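PDB 5V8K: p800 reaction center core protein from Heliobacterium modesticaldum, which forms the homodimeric core of the heliobacterial photosynthetic reaction center, holding bacteriochlorophyll g antenna and electron-transfer pigments and binding a [4Fe-4S] cluster. Local coordinates for residues K115-Q120 with A186-K191; E197-A202 with M286-N291; E237-Q242 with P246-I251. All blocks are in the same frame, centred on the assembly; numbering follows the deposited sequence.

Contact 1 of 3, residues K115-Q120 with A186-K191. With GBF (Bacteriochlorophyll g), chain S.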
loop_
_atom_site.group_PDB
_atom_site.type_symbol
_atom_site.label_atom_id
_atom_site.label_comp_id
_atom_site.label_asym_id
_atom_site.label_seq_id
_atom_site.Cartn_x
_atom_site.Cartn_y
_atom_site.Cartn_z
ATOM N N LYS A 115 36.060 -29.107 -15.738
ATOM C CA LYS A 115 35.701 -30.320 -16.477
ATOM C C LYS A 115 34.204 -30.384 -16.738
ATOM O O LYS A 115 33.766 -30.693 -17.853
ATOM C CB LYS A 115 36.123 -31.575 -15.707
ATOM C CG LYS A 115 37.601 -31.918 -15.728
ATOM C CD LYS A 115 38.199 -31.761 -17.121
ATOM C CE LYS A 115 39.579 -32.386 -17.220
ATOM N NZ LYS A 115 40.321 -31.750 -18.335
ATOM N N ALA A 116 33.405 -30.171 -15.694
ATOM C CA ALA A 116 31.959 -30.133 -15.868
ATOM C C ALA A 116 31.563 -29.143 -16.955
ATOM O O ALA A 116 30.605 -29.373 -17.694
ATOM C CB ALA A 116 31.282 -29.761 -14.551
ATOM N N LEU A 117 32.289 -28.034 -17.079
ATOM C CA LEU A 117 31.881 -27.056 -18.081
ATOM C C LEU A 117 32.206 -27.555 -19.482
ATOM O O LEU A 117 31.424 -27.331 -20.418
ATOM C CB LEU A 117 32.525 -25.700 -17.808
ATOM C CG LEU A 117 32.110 -24.596 -18.783
ATOM C CD1 LEU A 117 30.593 -24.450 -18.880
ATOM C CD2 LEU A 117 32.705 -23.297 -18.363
ATOM N N VAL A 118 33.345 -28.245 -19.640
ATOM C CA VAL A 118 33.657 -28.925 -20.901
ATOM C C VAL A 118 32.518 -29.860 -21.279
ATOM O O VAL A 118 32.028 -29.847 -22.416
ATOM C CB VAL A 118 34.991 -29.694 -20.799
ATOM C CG1 VAL A 118 35.272 -30.451 -22.082
ATOM C CG2 VAL A 118 36.139 -28.760 -20.568
ATOM N N ALA A 119 32.078 -30.681 -20.319
ATOM C CA ALA A 119 31.013 -31.644 -20.580
ATOM C C ALA A 119 29.723 -30.939 -20.957
ATOM O O ALA A 119 28.976 -31.412 -21.820
ATOM C CB ALA A 119 30.791 -32.533 -19.353
ATOM N N GLN A 120 29.433 -29.815 -20.311
ATOM C CA GLN A 120 28.223 -29.065 -20.651
ATOM C C GLN A 120 28.283 -28.505 -22.069
ATOM O O GLN A 120 27.278 -28.511 -22.778
ATOM C CB GLN A 120 27.997 -27.954 -19.622
ATOM C CG GLN A 120 27.559 -28.496 -18.279
ATOM C CD GLN A 120 26.139 -29.052 -18.325
ATOM O OE1 GLN A 120 25.899 -30.184 -18.790
ATOM N NE2 GLN A 120 25.185 -28.256 -17.824
ATOM N N ALA A 186 42.886 -26.975 -23.207
ATOM C CA ALA A 186 43.488 -25.744 -22.715
ATOM C C ALA A 186 43.011 -25.349 -21.326
ATOM O O ALA A 186 43.714 -24.606 -20.640
ATOM C CB ALA A 186 43.205 -24.596 -23.693
ATOM N N GLY A 187 41.864 -25.822 -20.893
ATOM C CA GLY A 187 41.418 -25.504 -19.560
ATOM C C GLY A 187 40.893 -24.078 -19.476
ATOM O O GLY A 187 40.666 -23.400 -20.479
ATOM N N PHE A 188 40.697 -23.637 -18.229
ATOM C CA PHE A 188 40.238 -22.289 -17.906
ATOM C C PHE A 188 41.212 -21.612 -16.950
ATOM O O PHE A 188 40.823 -20.746 -16.165
ATOM C CB PHE A 188 38.832 -22.316 -17.297
ATOM C CG PHE A 188 37.815 -23.025 -18.152
ATOM C CD1 PHE A 188 37.111 -22.339 -19.127
ATOM C CD2 PHE A 188 37.580 -24.384 -17.996
ATOM C CE1 PHE A 188 36.198 -22.998 -19.924
ATOM C CE2 PHE A 188 36.661 -25.041 -18.785
ATOM C CZ PHE A 188 35.975 -24.357 -19.746
ATOM N N ASN A 189 42.485 -22.004 -17.020
ATOM C CA ASN A 189 43.498 -21.603 -16.052
ATOM C C ASN A 189 43.962 -20.162 -16.223
ATOM O O ASN A 189 44.752 -19.687 -15.403
ATOM C CB ASN A 189 44.702 -22.545 -16.169
ATOM C CG ASN A 189 45.716 -22.353 -15.058
ATOM O OD1 ASN A 189 45.370 -21.921 -13.959
ATOM N ND2 ASN A 189 46.977 -22.681 -15.339
ATOM N N THR A 190 43.513 -19.487 -17.262
ATOM C CA THR A 190 43.952 -18.096 -17.459
ATOM C C THR A 190 43.716 -17.292 -16.200
ATOM O O THR A 190 42.821 -17.587 -15.447
ATOM C CB THR A 190 43.276 -17.358 -18.646
ATOM O OG1 THR A 190 43.493 -18.102 -19.850
ATOM C CG2 THR A 190 43.803 -15.929 -18.756
ATOM N N LYS A 191 44.547 -16.287 -15.960
ATOM C CA LYS A 191 44.391 -15.453 -14.779
ATOM C C LYS A 191 43.088 -14.670 -14.837
ATOM O O LYS A 191 42.539 -14.392 -15.907
ATOM C CB LYS A 191 45.583 -14.507 -14.630
ATOM C CG LYS A 191 46.927 -15.221 -14.491
ATOM C CD LYS A 191 46.892 -16.320 -13.419
ATOM C CE LYS A 191 48.039 -17.295 -13.551
ATOM N NZ LYS A 191 47.713 -18.521 -12.770
HETATM MG MG GBF S . 30.001 -20.466 -15.963
HETATM C CHA GBF S . 27.266 -22.512 -16.932
HETATM C CHB GBF S . 28.802 -18.082 -17.877
HETATM C CHC GBF S . 33.100 -18.952 -15.564
HETATM C CHD GBF S . 31.518 -23.509 -14.826
HETATM N NA GBF S . 28.379 -20.314 -17.116
HETATM C C1A GBF S . 27.257 -21.050 -17.267
HETATM C C2A GBF S . 26.058 -20.468 -18.003
HETATM C C3A GBF S . 26.706 -19.143 -18.426
HETATM C C4A GBF S . 28.051 -19.196 -17.765
HETATM C CMA GBF S . 26.880 -19.056 -19.941
HETATM C CAA GBF S . 24.767 -20.233 -17.203
HETATM C CBA GBF S . 23.720 -19.331 -17.876
HETATM C CGA GBF S . 23.206 -20.008 -19.112
HETATM O O1A GBF S . 23.562 -19.631 -20.218
HETATM O O2A GBF S . 22.701 -21.352 -18.949
HETATM N NB GBF S . 30.767 -18.686 -16.535
HETATM C C1B GBF S . 30.163 -17.821 -17.350
HETATM C C2B GBF S . 30.934 -16.661 -17.401
HETATM C C3B GBF S . 32.138 -16.929 -16.740
HETATM C C4B GBF S . 32.025 -18.260 -16.315
HETATM C CMB GBF S . 30.498 -15.393 -18.075
HETATM C CAB GBF S . 33.303 -16.021 -16.497
HETATM C CBB GBF S . 33.403 -14.731 -16.788
HETATM N NC GBF S . 31.868 -21.120 -15.364
HETATM C C1C GBF S . 32.966 -20.369 -15.182
HETATM C C2C GBF S . 34.271 -20.846 -14.625
HETATM C C3C GBF S . 33.637 -22.170 -14.455
HETATM C C4C GBF S . 32.318 -22.286 -14.880
HETATM C CMC GBF S . 35.366 -20.800 -15.687
HETATM C CAC GBF S . 34.345 -23.333 -13.876
HETATM C CBC GBF S . 35.782 -23.262 -13.394
HETATM N ND GBF S . 29.644 -22.461 -15.889
HETATM C C1D GBF S . 30.168 -23.566 -15.393
HETATM C C2D GBF S . 29.425 -24.987 -15.401
HETATM C C3D GBF S . 28.342 -24.368 -16.029
HETATM C C4D GBF S . 28.425 -22.972 -16.308
HETATM C CMD GBF S . 29.783 -26.372 -14.953
HETATM C CAD GBF S . 26.987 -24.803 -16.462
HETATM O OBD GBF S . 26.421 -25.961 -16.546
HETATM C CBD GBF S . 26.295 -23.616 -17.077
HETATM C CGD GBF S . 26.023 -23.786 -18.555
HETATM O O1D GBF S . 24.902 -23.671 -19.043
HETATM O O2D GBF S . 27.115 -24.087 -19.453
HETATM C CED GBF S . 26.905 -23.983 -20.859
HETATM C C1 GBF S . 22.439 -22.199 -20.074
HETATM C C2 GBF S . 21.076 -21.938 -20.682
HETATM C C3 GBF S . 20.043 -22.802 -20.619
HETATM C C4 GBF S . 20.115 -24.126 -19.941
HETATM C C5 GBF S . 18.734 -22.483 -21.275
HETATM C C6 GBF S . 18.780 -23.055 -22.696
HETATM C C7 GBF S . 17.547 -22.602 -23.439
HETATM C C8 GBF S . 17.497 -22.538 -24.777
HETATM C C9 GBF S . 18.721 -22.908 -25.560
HETATM C C10 GBF S . 16.219 -22.046 -25.438
HETATM C C11 GBF S . 15.728 -22.863 -26.639
HETATM C C12 GBF S . 15.109 -24.110 -26.073
HETATM C C13 GBF S . 13.788 -24.386 -26.027
HETATM C C14 GBF S . 13.418 -25.700 -25.385
HETATM C C15 GBF S . 12.684 -23.485 -26.584
HETATM O O HOH W 1 28.924 -19.910 -13.950
#

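Contact 2 of 3, residues E197-A202 with M286-N291. With GBF (Bacteriochlorophyll g), chain F.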
loop_
_atom_site.group_PDB
_atom_site.type_symbol
_atom_site.label_atom_id
_atom_site.label_comp_id
_atom_site.label_asym_id
_atom_site.label_seq_id
_atom_site.Cartn_x
_atom_site.Cartn_y
_atom_site.Cartn_z
ATOM N N GLU A 197 37.561 -22.125 -9.930
ATOM C CA GLU A 197 37.624 -23.503 -9.442
ATOM C C GLU A 197 37.634 -23.564 -7.917
ATOM O O GLU A 197 37.296 -24.614 -7.349
ATOM C CB GLU A 197 38.861 -24.238 -9.991
ATOM C CG GLU A 197 38.995 -24.225 -11.524
ATOM C CD GLU A 197 38.405 -25.460 -12.222
ATOM O OE1 GLU A 197 38.809 -25.732 -13.372
ATOM O OE2 GLU A 197 37.541 -26.149 -11.638
ATOM N N LYS A 198 37.988 -22.456 -7.250
ATOM C CA LYS A 198 38.082 -22.441 -5.791
ATOM C C LYS A 198 36.714 -22.503 -5.127
ATOM O O LYS A 198 36.561 -23.163 -4.092
ATOM C CB LYS A 198 38.810 -21.181 -5.300
ATOM C CG LYS A 198 40.331 -21.165 -5.462
ATOM C CD LYS A 198 40.903 -19.761 -5.153
ATOM C CE LYS A 198 42.437 -19.728 -5.206
ATOM N NZ LYS A 198 42.983 -18.427 -5.703
ATOM N N ASP A 199 35.714 -21.808 -5.674
ATOM C CA ASP A 199 34.508 -21.509 -4.911
ATOM C C ASP A 199 33.263 -21.703 -5.768
ATOM O O ASP A 199 33.070 -21.000 -6.768
ATOM C CB ASP A 199 34.566 -20.079 -4.347
ATOM C CG ASP A 199 33.753 -19.921 -3.063
ATOM O OD1 ASP A 199 32.509 -20.081 -3.122
ATOM O OD2 ASP A 199 34.360 -19.641 -1.997
ATOM N N TRP A 200 32.413 -22.645 -5.342
ATOM C CA TRP A 200 31.138 -22.904 -6.005
ATOM C C TRP A 200 30.236 -21.669 -6.005
ATOM O O TRP A 200 29.436 -21.483 -6.925
ATOM C CB TRP A 200 30.426 -24.085 -5.324
ATOM C CG TRP A 200 30.156 -23.853 -3.880
ATOM C CD1 TRP A 200 30.924 -24.254 -2.829
ATOM C CD2 TRP A 200 29.046 -23.148 -3.313
ATOM N NE1 TRP A 200 30.366 -23.842 -1.645
ATOM C CE2 TRP A 200 29.220 -23.148 -1.914
ATOM C CE3 TRP A 200 27.931 -22.504 -3.852
ATOM C CZ2 TRP A 200 28.317 -22.547 -1.049
ATOM C CZ3 TRP A 200 27.027 -21.886 -2.984
ATOM C CH2 TRP A 200 27.230 -21.905 -1.603
ATOM N N GLU A 201 30.320 -20.823 -4.985
ATOM C CA GLU A 201 29.427 -19.676 -4.987
ATOM C C GLU A 201 29.836 -18.655 -6.046
ATOM O O GLU A 201 28.981 -17.951 -6.582
ATOM C CB GLU A 201 29.347 -19.039 -3.596
ATOM C CG GLU A 201 28.142 -18.106 -3.446
ATOM C CD GLU A 201 27.833 -17.658 -2.026
ATOM O OE1 GLU A 201 28.750 -17.664 -1.167
ATOM O OE2 GLU A 201 26.658 -17.269 -1.776
ATOM N N ALA A 202 31.116 -18.586 -6.410
ATOM C CA ALA A 202 31.493 -17.654 -7.467
ATOM C C ALA A 202 30.932 -18.110 -8.804
ATOM O O ALA A 202 30.354 -17.307 -9.546
ATOM C CB ALA A 202 33.009 -17.485 -7.546
ATOM N N MET A 286 32.208 -12.563 -1.976
ATOM C CA MET A 286 33.228 -11.569 -1.651
ATOM C C MET A 286 33.316 -11.346 -0.155
ATOM O O MET A 286 34.410 -11.207 0.399
ATOM C CB MET A 286 32.930 -10.245 -2.349
ATOM C CG MET A 286 33.047 -10.328 -3.833
ATOM S SD MET A 286 32.044 -9.030 -4.541
ATOM C CE MET A 286 33.068 -8.578 -5.874
ATOM N N LEU A 287 32.171 -11.300 0.513
ATOM C CA LEU A 287 32.167 -11.052 1.941
ATOM C C LEU A 287 32.852 -12.182 2.690
ATOM O O LEU A 287 33.571 -11.936 3.670
ATOM C CB LEU A 287 30.729 -10.860 2.412
ATOM C CG LEU A 287 30.543 -10.402 3.841
ATOM C CD1 LEU A 287 31.180 -8.996 4.037
ATOM C CD2 LEU A 287 29.051 -10.363 4.206
ATOM N N ARG A 288 32.677 -13.430 2.229
ATOM C CA ARG A 288 33.400 -14.542 2.846
ATOM C C ARG A 288 34.895 -14.423 2.597
ATOM O O ARG A 288 35.701 -14.747 3.478
ATOM C CB ARG A 288 32.868 -15.882 2.342
ATOM C CG ARG A 288 31.471 -16.178 2.881
ATOM C CD ARG A 288 31.024 -17.606 2.615
ATOM N NE ARG A 288 30.764 -17.877 1.189
ATOM C CZ ARG A 288 31.564 -18.574 0.381
ATOM N NH1 ARG A 288 32.690 -19.098 0.829
ATOM N NH2 ARG A 288 31.234 -18.758 -0.884
ATOM N N VAL A 289 35.287 -13.937 1.415
ATOM C CA VAL A 289 36.696 -13.651 1.176
ATOM C C VAL A 289 37.215 -12.656 2.213
ATOM O O VAL A 289 38.294 -12.834 2.794
ATOM C CB VAL A 289 36.910 -13.116 -0.247
ATOM C CG1 VAL A 289 38.315 -12.525 -0.368
ATOM C CG2 VAL A 289 36.765 -14.187 -1.230
ATOM N N LEU A 290 36.456 -11.575 2.440
ATOM C CA LEU A 290 36.892 -10.521 3.350
ATOM C C LEU A 290 36.866 -10.963 4.804
ATOM O O LEU A 290 37.527 -10.336 5.640
ATOM C CB LEU A 290 36.018 -9.271 3.207
ATOM C CG LEU A 290 35.937 -8.547 1.867
ATOM C CD1 LEU A 290 34.816 -7.523 1.937
ATOM C CD2 LEU A 290 37.215 -7.862 1.542
ATOM N N ASN A 291 36.112 -12.004 5.132
ATOM C CA ASN A 291 36.016 -12.485 6.501
ATOM C C ASN A 291 36.932 -13.663 6.772
ATOM O O ASN A 291 37.064 -14.067 7.929
ATOM C CB ASN A 291 34.574 -12.880 6.828
ATOM C CG ASN A 291 33.693 -11.679 7.084
ATOM O OD1 ASN A 291 34.163 -10.547 7.030
ATOM N ND2 ASN A 291 32.401 -11.918 7.354
HETATM MG MG GBF F . 22.859 -26.227 -7.838
HETATM C CHA GBF F . 23.447 -24.483 -10.855
HETATM C CHB GBF F . 19.811 -26.876 -8.907
HETATM C CHC GBF F . 22.153 -26.745 -4.509
HETATM C CHD GBF F . 26.151 -25.305 -6.896
HETATM N NA GBF F . 21.852 -25.833 -9.523
HETATM C C1A GBF F . 22.094 -25.100 -10.629
HETATM C C2A GBF F . 21.215 -25.367 -11.850
HETATM C C3A GBF F . 20.051 -26.100 -11.179
HETATM C C4A GBF F . 20.610 -26.269 -9.786
HETATM C CMA GBF F . 18.755 -25.281 -11.194
HETATM C CAA GBF F . 21.735 -26.165 -13.050
HETATM C CBA GBF F . 22.299 -27.529 -12.653
HETATM C CGA GBF F . 23.430 -27.923 -13.582
HETATM O O1A GBF F . 23.223 -28.603 -14.584
HETATM O O2A GBF F . 24.783 -27.775 -13.105
HETATM N NB GBF F . 21.179 -26.721 -6.837
HETATM C C1B GBF F . 20.024 -27.029 -7.455
HETATM C C2B GBF F . 19.094 -27.364 -6.510
HETATM C C3B GBF F . 19.742 -27.306 -5.298
HETATM C C4B GBF F . 21.082 -26.941 -5.528
HETATM C CMB GBF F . 17.651 -27.752 -6.751
HETATM C CAB GBF F . 18.971 -27.624 -4.096
HETATM C CBB GBF F . 19.261 -27.342 -2.856
HETATM N NC GBF F . 23.908 -25.999 -6.094
HETATM C C1C GBF F . 23.525 -26.360 -4.875
HETATM C C2C GBF F . 24.392 -26.402 -3.673
HETATM C C3C GBF F . 25.516 -26.026 -4.538
HETATM C C4C GBF F . 25.210 -25.779 -5.875
HETATM C CMC GBF F . 24.002 -25.266 -2.716
HETATM C CAC GBF F . 26.912 -25.888 -4.040
HETATM C CBC GBF F . 27.307 -26.151 -2.603
HETATM N ND GBF F . 24.432 -25.179 -8.555
HETATM C C1D GBF F . 25.685 -24.880 -8.224
HETATM C C2D GBF F . 26.657 -24.054 -9.231
HETATM C C3D GBF F . 25.617 -24.010 -10.161
HETATM C C4D GBF F . 24.370 -24.618 -9.820
HETATM C CMD GBF F . 28.075 -23.539 -9.203
HETATM C CAD GBF F . 25.403 -23.363 -11.474
HETATM O OBD GBF F . 26.170 -22.790 -12.316
HETATM C CBD GBF F . 24.119 -23.876 -12.026
HETATM C CGD GBF F . 23.302 -22.757 -12.603
HETATM O O1D GBF F . 23.169 -22.560 -13.786
HETATM O O2D GBF F . 22.644 -21.843 -11.731
HETATM C CED GBF F . 22.098 -20.652 -12.277
HETATM C C1 GBF F . 25.904 -28.118 -13.929
HETATM C C2 GBF F . 27.041 -28.420 -13.005
HETATM C C3 GBF F . 27.606 -27.487 -12.241
HETATM C C4 GBF F . 27.161 -26.044 -12.309
HETATM C C5 GBF F . 28.737 -27.883 -11.313
#

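Contact 3 of 3, residues E237-Q242 with P246-I251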
loop_
_atom_site.group_PDB
_atom_site.type_symbol
_atom_site.label_atom_id
_atom_site.label_comp_id
_atom_site.label_asym_id
_atom_site.label_seq_id
_atom_site.Cartn_x
_atom_site.Cartn_y
_atom_site.Cartn_z
ATOM N N GLU A 237 -0.606 -17.064 -33.125
ATOM C CA GLU A 237 -1.353 -17.947 -34.018
ATOM C C GLU A 237 -2.138 -18.986 -33.243
ATOM O O GLU A 237 -3.303 -19.239 -33.541
ATOM C CB GLU A 237 -0.390 -18.637 -34.977
ATOM C CG GLU A 237 0.348 -17.685 -35.898
ATOM C CD GLU A 237 -0.349 -17.486 -37.191
ATOM O OE1 GLU A 237 -0.891 -16.370 -37.360
ATOM O OE2 GLU A 237 -0.355 -18.436 -38.020
ATOM N N TYR A 238 -1.513 -19.611 -32.244
ATOM C CA TYR A 238 -2.232 -20.607 -31.467
ATOM C C TYR A 238 -3.534 -20.040 -30.903
ATOM O O TYR A 238 -4.594 -20.675 -30.987
ATOM C CB TYR A 238 -1.342 -21.170 -30.350
ATOM C CG TYR A 238 -2.134 -21.914 -29.333
ATOM C CD1 TYR A 238 -2.649 -23.163 -29.618
ATOM C CD2 TYR A 238 -2.431 -21.340 -28.121
ATOM C CE1 TYR A 238 -3.435 -23.846 -28.689
ATOM C CE2 TYR A 238 -3.203 -21.999 -27.190
ATOM C CZ TYR A 238 -3.690 -23.257 -27.468
ATOM O OH TYR A 238 -4.478 -23.922 -26.554
ATOM N N ALA A 239 -3.481 -18.828 -30.348
ATOM C CA ALA A 239 -4.638 -18.266 -29.641
ATOM C C ALA A 239 -5.821 -18.012 -30.551
ATOM O O ALA A 239 -6.930 -17.851 -30.042
ATOM C CB ALA A 239 -4.286 -16.947 -28.927
ATOM N N VAL A 240 -5.631 -17.981 -31.872
ATOM C CA VAL A 240 -6.744 -17.874 -32.806
ATOM C C VAL A 240 -6.836 -19.084 -33.746
ATOM O O VAL A 240 -7.577 -19.049 -34.718
ATOM C CB VAL A 240 -6.680 -16.557 -33.608
ATOM C CG1 VAL A 240 -6.822 -15.348 -32.675
ATOM C CG2 VAL A 240 -5.376 -16.461 -34.394
ATOM N N SER A 241 -6.116 -20.165 -33.461
ATOM C CA SER A 241 -6.152 -21.343 -34.314
ATOM C C SER A 241 -7.410 -22.158 -34.029
ATOM O O SER A 241 -8.198 -21.839 -33.142
ATOM C CB SER A 241 -4.920 -22.201 -34.088
ATOM O OG SER A 241 -5.008 -22.792 -32.804
ATOM N N GLN A 242 -7.559 -23.256 -34.776
ATOM C CA GLN A 242 -8.660 -24.211 -34.615
ATOM C C GLN A 242 -8.640 -24.899 -33.263
ATOM O O GLN A 242 -9.669 -25.428 -32.839
ATOM C CB GLN A 242 -8.603 -25.303 -35.713
ATOM C CG GLN A 242 -7.240 -26.091 -35.722
ATOM C CD GLN A 242 -7.077 -27.105 -36.860
ATOM O OE1 GLN A 242 -6.160 -26.981 -37.679
ATOM N NE2 GLN A 242 -7.921 -28.126 -36.887
ATOM N N PRO A 246 -13.115 -21.229 -27.256
ATOM C CA PRO A 246 -13.832 -20.026 -27.683
ATOM C C PRO A 246 -13.436 -18.768 -26.909
ATOM O O PRO A 246 -13.273 -17.717 -27.538
ATOM C CB PRO A 246 -15.295 -20.387 -27.474
ATOM C CG PRO A 246 -15.317 -21.856 -27.279
ATOM C CD PRO A 246 -14.015 -22.283 -26.771
ATOM N N GLU A 247 -13.258 -18.827 -25.586
ATOM C CA GLU A 247 -12.973 -17.594 -24.845
ATOM C C GLU A 247 -11.557 -17.087 -25.089
ATOM O O GLU A 247 -11.334 -15.872 -25.157
ATOM C CB GLU A 247 -13.210 -17.767 -23.341
ATOM C CG GLU A 247 -13.023 -16.426 -22.578
ATOM C CD GLU A 247 -13.623 -16.405 -21.183
ATOM O OE1 GLU A 247 -13.794 -15.297 -20.636
ATOM O OE2 GLU A 247 -13.926 -17.493 -20.631
ATOM N N LEU A 248 -10.581 -17.988 -25.171
ATOM C CA LEU A 248 -9.229 -17.570 -25.506
ATOM C C LEU A 248 -9.229 -16.844 -26.842
ATOM O O LEU A 248 -8.636 -15.776 -26.983
ATOM C CB LEU A 248 -8.289 -18.773 -25.553
ATOM C CG LEU A 248 -6.892 -18.520 -26.088
ATOM C CD1 LEU A 248 -6.104 -17.503 -25.263
ATOM C CD2 LEU A 248 -6.179 -19.774 -26.073
ATOM N N LYS A 249 -9.952 -17.385 -27.811
ATOM C CA LYS A 249 -10.051 -16.770 -29.123
ATOM C C LYS A 249 -10.688 -15.387 -29.048
ATOM O O LYS A 249 -10.189 -14.445 -29.660
ATOM C CB LYS A 249 -10.862 -17.671 -30.060
ATOM C CG LYS A 249 -10.547 -17.484 -31.500
ATOM C CD LYS A 249 -11.315 -18.484 -32.365
ATOM C CE LYS A 249 -10.837 -18.453 -33.827
ATOM N NZ LYS A 249 -10.390 -17.079 -34.290
ATOM N N MET A 250 -11.783 -15.246 -28.302
ATOM C CA MET A 250 -12.428 -13.948 -28.192
ATOM C C MET A 250 -11.467 -12.912 -27.581
ATOM O O MET A 250 -11.398 -11.771 -28.049
ATOM C CB MET A 250 -13.716 -14.084 -27.368
ATOM C CG MET A 250 -14.880 -14.647 -28.165
ATOM S SD MET A 250 -16.459 -14.808 -27.257
ATOM C CE MET A 250 -16.293 -16.401 -26.411
ATOM N N ILE A 251 -10.659 -13.320 -26.594
ATOM C CA ILE A 251 -9.734 -12.395 -25.941
ATOM C C ILE A 251 -8.609 -12.014 -26.898
ATOM O O ILE A 251 -8.281 -10.831 -27.065
ATOM C CB ILE A 251 -9.196 -13.013 -24.643
ATOM C CG1 ILE A 251 -10.319 -13.128 -23.609
ATOM C CG2 ILE A 251 -8.067 -12.193 -24.064
ATOM C CD1 ILE A 251 -9.995 -13.994 -22.431
#

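Contact 1 of 3, residues K115-Q120 with A186-K191
L117 and V118, on one turn of helix 113-137, meet F188 of the loop 186-191, where the chain has just left helix 162-186. The backbone of 115-120 is regularly helical, with A119 N bonded to K115 O, whereas G187 ends the preceding helix with positive phi and its carbonyl receives a hydrogen bond from H183. From this turn F188 reaches across to helix 113-137. The side chains of L117 and F188 cross at about a right angle, CD2 of L117 lying 3.7 Å from CZ of F188; V118 adds CG2, 4.2 Å from CE2 of F188. H183 stacks on the same ring. Helix 113-137 and the loop that follows helix 162-186, both helices predicted as transmembrane, probably belong to the antenna part, as in type I reaction centers, and the contact helps enclose a bacteriochlorophyll g. With CG anti to its backbone N (chi1 -178°), L117 sends both methyls to the pigment: CD1 comes within 3.5 Å of the ester oxygen O2D, and CD2 lies 3.6 Å from C4C of the macrocycle. Q120 donates from NE2 to the keto oxygen OBD at 2.9 Å, with an N-H...O angle of 160°. The pigment's magnesium is ligated by a water at 2.4 Å.

Contact 2 of 3, residues E197-A202 with M286-N291
R288 reaches from near the end of helix 258-291 to D199, just before helix 200-224, and E201, in its first turn. The arginine chain, bent at chi3 (-69°), presents the edge of its guanidinium to both acids. R288 NH2 lies between them, donating to E201 OE1 at 2.7 Å and to D199 OD1 at 2.9 Å, the latter bond in the guanidinium plane and on the carboxylate's syn side. E201 is gripped side-on: R288 NE also donates to E201 OE1, at 3.1 Å, and the two flat groups are nearly coplanar (15°). D199 is turned further, its carboxylate 36° from the guanidinium, and R288 reaches its OD2 through weak bonds from NH1 and NH2. The same D199 is the N-cap of helix 200-224, OD1 using its anti lone pair to accept from E201 N at 3.0 Å. A salt-bridge network thus ties a capped helix start to helix 258-291, predicted to cross the membrane. H284 and H281 bond OE1 and OE2 of E201, engaging both oxygens of this buried carboxylate and probably favouring its ionised form. W200 has E201 CB over one face, while CBC of a bacteriochlorophyll g lies 3.5 Å above the centre of the other.

Contact 3 of 3, residues E237-Q242 with P246-I251
A239 and L248 meet where two short consecutive helices, 234-240 and 246-254, joined by a brief loop, pack against each other; V240 and K249 approach to 5.1 Å between their CA atoms. The packed side is apolar. A chi1 of 171° swings CG of L248 away from the backbone N, and its two methyls divide between neighbours: CD1 of L248 lies 4.1 Å from A239 CB, and CD2 lies 3.9 Å from CE2 of Y238, the side chains of L248 and Y238 crossing at about a right angle. L258 and L259 of helix 258-291 and Y62 and A63 of helix 58-67 continue this buried side. The backbones are also close here, for K249 CA approaches A239 O at 3.4 Å in a CA-H...O contact.

Toward solvent the contact becomes looser and rests on one long chain. K249 lies alongside V240, extended as far as CE and then bent at chi4 (-33°), with CE 3.4 Å from V240 O; its NZ is hydrogen-bonded to Q253, one turn further along helix 246-254. Where the chain leaves helix 234-240, S241 turns its hydroxyl back to the carbonyl of Y238. Y238 O accepts both S241 N and, at 2.8 Å, S241 OG.

Contacts 1 and 2 lie on the same side of the chain's centre, with centres 19 Å apart, and both border bacteriochlorophyll g; contact 3 lies on the opposite side of that centre from contact 2, about 51 Å between centres. Contact 1 is fully buried and apolar, with its polar chemistry directed at the pigment. Contact 2 is partly buried and ionic, joining helices 200-224 and 258-291. Contact 3, also partly buried, mixes apolar packing with a lysine on its outer side and joins neighbours in sequence. It is nested within the chain loop closed by contact 2: its short helices 234-240 and 246-254 come, in chain order, between the two long helices that contact 2 brings together.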